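Local coordinates for protein endo-1,3-beta-glucanase, family GH16 (Zobellia galactanivorans, PDB 4BPZ) that probably hydrolyses internal 1,3-beta-glucosidic linkages of laminarin, the storage glucan of brown algae, through its family GH16 catalytic domain, at residues Pro36-Gly40 / Ser41-Asn45; Gln214-Pro217 / Tyr218-Pro221. The protein carries 1 engineered substitution. All coordinates share one frame; numbering follows the deposited sequence.

Contact 1 of 2, residues Pro36-Gly40 / Ser41-Asn45; sequences PPNNG and SWHNN. With BGC (beta-D-glucopyranose), chain C; GLC (alpha-D-glucopyranose), chain B; BGC (beta-D-glucopyranose), chain D.
N38 sets CG anti to its own nitrogen (chi1 163°), and this sends the carboxamide alongside the returning backbone to W42, whose indole swings back (chi1 -73°) beneath the ring of P37. The turn between them is a type I' beta turn from N38 to S41, in the loop between strands 30-32 and 48-50 on the substrate-binding side of the GH16 beta-jelly-roll. N39 and G40 occupy its two corners, both with positive phi; at G40 a CB would jam against the preceding carbonyl oxygen. A single antiparallel hydrogen-bonded pair closes the turn: N38 N reaches S41 O at 2.9 Å, and S41 N returns to N38 O at 3.0 Å. The side-chain amide adds a third tie, N38 ND2 to W42 O, 3.3 Å long yet almost straight at 176°, with the acceptor lying in the plane of the carboxamide but the donor standing above the carbonyl plane.

P37 carries the apolar half. Its CD sits squarely over the six-membered ring of W42, 3.3 Å from P37 CD to the centroid, a CH-pi contact, while CG comes obliquely to the imidazole, 3.2 Å from P37 CG to H43 NE2. Y50 meets the indole edge-to-face. S41 OG takes K80 NZ as a partner and shares a water with N39 O, which bridges the corner of the turn.

Right after the turn the chain enters the glycan pocket. One face of the H43 ring carries two glucose units, touching C4 of BGC chain C and C1 of BGC chain D. Next along, N44 spans two sugars with its amide: OD1 accepts from O2 of BGC chain C at 2.6 Å, and ND2 donates to O3 of GLC at 3.0 Å.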
# COMPACT_ATOMS: atom_id res chain seq x y z
N PRO A 36 -7.11 12.94 7.80
CA PRO A 36 -8.02 12.22 6.98
C PRO A 36 -8.36 13.09 5.77
O PRO A 36 -8.56 14.33 5.88
CB PRO A 36 -9.27 12.07 7.85
CG PRO A 36 -8.86 12.44 9.24
CD PRO A 36 -7.58 13.24 9.14
N PRO A 37 -8.51 12.48 4.58
CA PRO A 37 -8.69 13.25 3.33
C PRO A 37 -10.15 13.61 3.11
O PRO A 37 -10.37 14.46 2.24
CB PRO A 37 -8.28 12.29 2.22
CG PRO A 37 -8.49 10.88 2.85
CD PRO A 37 -8.13 11.06 4.31
N ASN A 38 -11.10 13.04 3.83
CA ASN A 38 -12.51 13.12 3.41
C ASN A 38 -13.35 13.55 4.63
O ASN A 38 -14.01 12.72 5.28
CB ASN A 38 -12.90 11.70 2.76
CG ASN A 38 -14.33 11.41 2.63
OD1 ASN A 38 -15.03 12.26 2.21
ND2 ASN A 38 -14.78 10.10 2.91
N ASN A 39 -13.30 14.87 5.04
CA ASN A 39 -14.19 15.39 6.16
C ASN A 39 -14.08 14.52 7.40
O ASN A 39 -15.11 14.09 7.95
CB ASN A 39 -15.61 15.52 5.63
CG ASN A 39 -15.68 16.52 4.48
OD1 ASN A 39 -16.09 16.20 3.34
ND2 ASN A 39 -15.21 17.70 4.74
N GLY A 40 -12.87 14.19 7.85
CA GLY A 40 -12.68 13.48 9.05
C GLY A 40 -12.57 11.98 8.89
O GLY A 40 -12.28 11.31 9.89
N SER A 41 -12.71 11.48 7.63
CA SER A 41 -12.62 10.03 7.36
C SER A 41 -11.65 9.74 6.23
O SER A 41 -11.33 10.63 5.42
CB SER A 41 -14.02 9.52 6.99
OG SER A 41 -14.96 9.74 8.07
N TRP A 42 -11.29 8.46 6.14
CA TRP A 42 -10.58 7.93 4.96
C TRP A 42 -11.62 7.54 3.93
O TRP A 42 -12.83 7.76 4.13
CB TRP A 42 -9.61 6.83 5.41
CG TRP A 42 -8.44 7.50 6.10
CD1 TRP A 42 -8.33 7.88 7.41
CD2 TRP A 42 -7.27 7.99 5.42
NE1 TRP A 42 -7.15 8.64 7.58
CE2 TRP A 42 -6.52 8.71 6.38
CE3 TRP A 42 -6.83 7.94 4.11
CZ2 TRP A 42 -5.31 9.39 6.03
CZ3 TRP A 42 -5.61 8.60 3.78
CH2 TRP A 42 -4.88 9.30 4.73
N HIS A 43 -11.15 7.04 2.80
CA HIS A 43 -12.00 6.64 1.69
C HIS A 43 -12.57 5.27 1.90
O HIS A 43 -12.29 4.59 2.89
CB HIS A 43 -11.22 6.76 0.41
CG HIS A 43 -10.65 8.14 0.20
ND1 HIS A 43 -11.46 9.24 0.03
CD2 HIS A 43 -9.34 8.56 0.17
CE1 HIS A 43 -10.64 10.32 -0.16
NE2 HIS A 43 -9.35 9.89 -0.11
N ASN A 44 -13.36 4.80 0.91
CA ASN A 44 -13.84 3.44 0.90
C ASN A 44 -14.68 3.06 2.11
O ASN A 44 -14.72 1.86 2.48
CB ASN A 44 -12.68 2.44 0.70
CG ASN A 44 -11.78 2.82 -0.43
OD1 ASN A 44 -12.27 3.01 -1.55
ND2 ASN A 44 -10.49 2.94 -0.17
N ASN A 45 -15.27 4.03 2.84
CA ASN A 45 -16.03 3.72 4.02
C ASN A 45 -15.20 3.04 5.12
O ASN A 45 -15.74 2.41 6.03
CB ASN A 45 -17.31 2.90 3.71
CG ASN A 45 -18.15 3.60 2.72
OD1 ASN A 45 -18.51 4.77 2.98
ND2 ASN A 45 -18.44 2.99 1.63
C2 BGC C . -10.26 5.07 -3.12
C3 BGC C . -10.35 6.42 -3.77
C4 BGC C . -9.14 7.33 -3.33
C5 BGC C . -7.81 6.60 -3.60
C6 BGC C . -6.59 7.31 -3.05
C1 BGC C . -8.85 4.48 -3.39
O2 BGC C . -11.26 4.25 -3.64
O3 BGC C . -11.56 7.02 -3.31
O4 BGC C . -9.04 8.53 -4.09
O5 BGC C . -7.86 5.34 -2.87
O6 BGC C . -6.58 7.44 -1.64
C1 GLC B . -6.65 0.48 -4.18
C2 GLC B . -7.91 1.41 -4.02
C3 GLC B . -7.58 2.41 -2.90
C4 GLC B . -7.20 1.70 -1.67
C5 GLC B . -5.91 1.00 -2.01
C6 GLC B . -5.32 0.21 -0.87
O1 GLC B . -5.59 1.10 -4.88
O2 GLC B . -8.12 2.02 -5.27
O3 GLC B . -8.77 3.26 -2.66
O4 GLC B . -7.03 2.64 -0.59
O5 GLC B . -6.20 0.04 -3.05
O6 GLC B . -6.21 -0.80 -0.40
C2 BGC D . -9.20 10.92 -4.18
C3 BGC D . -10.04 12.07 -3.71
C4 BGC D . -11.49 11.93 -4.20
C5 BGC D . -11.99 10.52 -3.80
C6 BGC D . -13.43 10.33 -4.23
C1 BGC D . -9.82 9.62 -3.70
O2 BGC D . -7.88 11.06 -3.69
O3 BGC D . -9.57 13.27 -4.26
O4 BGC D . -12.28 12.91 -3.57
O5 BGC D . -11.11 9.50 -4.29
O6 BGC D . -13.87 9.07 -3.71
O HOH W 1 -16.49 11.79 7.27

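Contact 2 of 2, residues Gln214-Pro217 / Tyr218-Pro221; sequences QNTP and YNAP
An ST turn shapes this stretch of the loop that joins strand 205-211 to strand 222-230 in the GH16 beta-jelly-roll. T216 OG1 lies between its own backbone nitrogen and carbonyl carbon (chi1 76°), and from there it accepts Y218 N, two residues on, at 2.9 Å with an N-H...O angle of 147°. P217, which has no N-H to offer, forms the bend between them. The hydroxyl also bonds to S213 O, so the threonine ties the bend to the residues that lead into it.

Beyond the bend the tyrosine ring crosses the threonine side chain at about a right angle. T216 CB packs 3.4 Å from Y218 CD2, placing the aliphatic part of the threonine against one ring carbon as its oxygen holds the backbone. W162 meets the same ring edge-to-face, and Y218 OH bonds to the backbone oxygen of S142, the engineered position in the glycan pocket. The loop thus reaches towards the cleft, although the tyrosine side chain stays about 9 Å from the bound GLC.

On the outer side, Q214 brings NE2 over the amide of N219, 3.5 Å from Q214 NE2 to N219 CG, the two planes 30° apart. Two waters bridge the backbone of 214-216 to N219. One accepts N219 ND2 at 3.0 Å and lies within bonding range of Q214 O and T216 O. The other accepts N219 N at 2.9 Å, with a weak link to T216 O, and at the remaining end of the asparagine amide N219 OD1 accepts from Y95 OH.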
# COMPACT_ATOMS: atom_id res chain seq x y z
N GLN A 214 1.55 5.29 -23.40
CA GLN A 214 1.58 6.75 -23.05
C GLN A 214 0.22 7.32 -22.70
O GLN A 214 0.16 8.41 -22.17
CB GLN A 214 2.27 7.53 -24.16
CG GLN A 214 3.80 7.34 -24.05
CD GLN A 214 4.41 8.12 -22.83
OE1 GLN A 214 3.86 9.13 -22.39
NE2 GLN A 214 5.42 7.59 -22.22
N ASN A 215 -0.87 6.63 -23.01
CA ASN A 215 -2.16 7.11 -22.61
C ASN A 215 -2.49 6.72 -21.18
O ASN A 215 -3.61 6.97 -20.77
CB ASN A 215 -3.22 6.55 -23.56
CG ASN A 215 -4.43 7.47 -23.72
OD1 ASN A 215 -5.49 7.00 -24.05
ND2 ASN A 215 -4.28 8.76 -23.44
N THR A 216 -1.57 6.08 -20.41
CA THR A 216 -1.81 5.71 -19.00
C THR A 216 -0.95 6.64 -18.09
O THR A 216 0.03 7.13 -18.55
CB THR A 216 -1.14 4.29 -18.62
OG1 THR A 216 0.30 4.38 -18.44
CG2 THR A 216 -1.45 3.23 -19.46
N PRO A 217 -1.27 6.80 -16.82
CA PRO A 217 -0.41 7.54 -15.89
C PRO A 217 0.73 6.72 -15.31
O PRO A 217 1.32 7.12 -14.16
CB PRO A 217 -1.40 8.02 -14.83
CG PRO A 217 -2.50 6.97 -14.88
CD PRO A 217 -2.61 6.48 -16.28
N TYR A 218 1.25 5.78 -16.03
CA TYR A 218 2.27 4.85 -15.55
C TYR A 218 3.61 5.09 -16.24
O TYR A 218 4.39 4.19 -16.46
CB TYR A 218 1.84 3.40 -15.70
CG TYR A 218 0.53 3.09 -14.97
CD1 TYR A 218 0.46 3.17 -13.60
CD2 TYR A 218 -0.62 2.71 -15.64
CE1 TYR A 218 -0.70 2.84 -12.91
CE2 TYR A 218 -1.77 2.41 -14.97
CZ TYR A 218 -1.84 2.45 -13.62
OH TYR A 218 -2.99 2.07 -12.95
N ASN A 219 3.89 6.37 -16.58
CA ASN A 219 5.18 6.76 -17.21
C ASN A 219 5.77 7.96 -16.53
O ASN A 219 6.64 8.66 -17.09
CB ASN A 219 5.01 6.99 -18.73
CG ASN A 219 4.54 5.69 -19.38
OD1 ASN A 219 5.27 4.72 -19.55
ND2 ASN A 219 3.24 5.70 -19.64
N ALA A 220 5.35 8.23 -15.30
CA ALA A 220 5.79 9.33 -14.50
C ALA A 220 5.97 8.80 -13.06
O ALA A 220 5.51 7.69 -12.75
CB ALA A 220 4.80 10.47 -14.56
N PRO A 221 6.50 9.58 -12.14
CA PRO A 221 6.90 8.96 -10.85
C PRO A 221 5.73 8.52 -10.03
O PRO A 221 4.69 9.21 -9.99
CB PRO A 221 7.66 10.08 -10.13
CG PRO A 221 8.34 10.86 -11.31
CD PRO A 221 7.14 10.92 -12.31
O HOH W 2 1.92 8.34 -19.74
O HOH W 3 2.60 8.91 -17.05

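In the fold
Both contacts are partly buried turns in loops between strands, and they do not touch: their centres lie 26 Å apart and their nearest atoms about 15 Å. Residues 36-45 connect strand 30-32 to strand 48-50, whereas residues 214-221 lead from strand 205-211 into strand 222-230. Each packs a buried aromatic ring, against a proline in contact 1 and chiefly against a threonine in contact 2, and the means of closure differ too. Contact 1 is a beta turn closed by backbone pairing, and it meets the glycan directly through H43 and N44. Contact 2 is held by a threonine hydroxyl and waters, and it approaches the pocket indirectly, through Y218 and the backbone of S142.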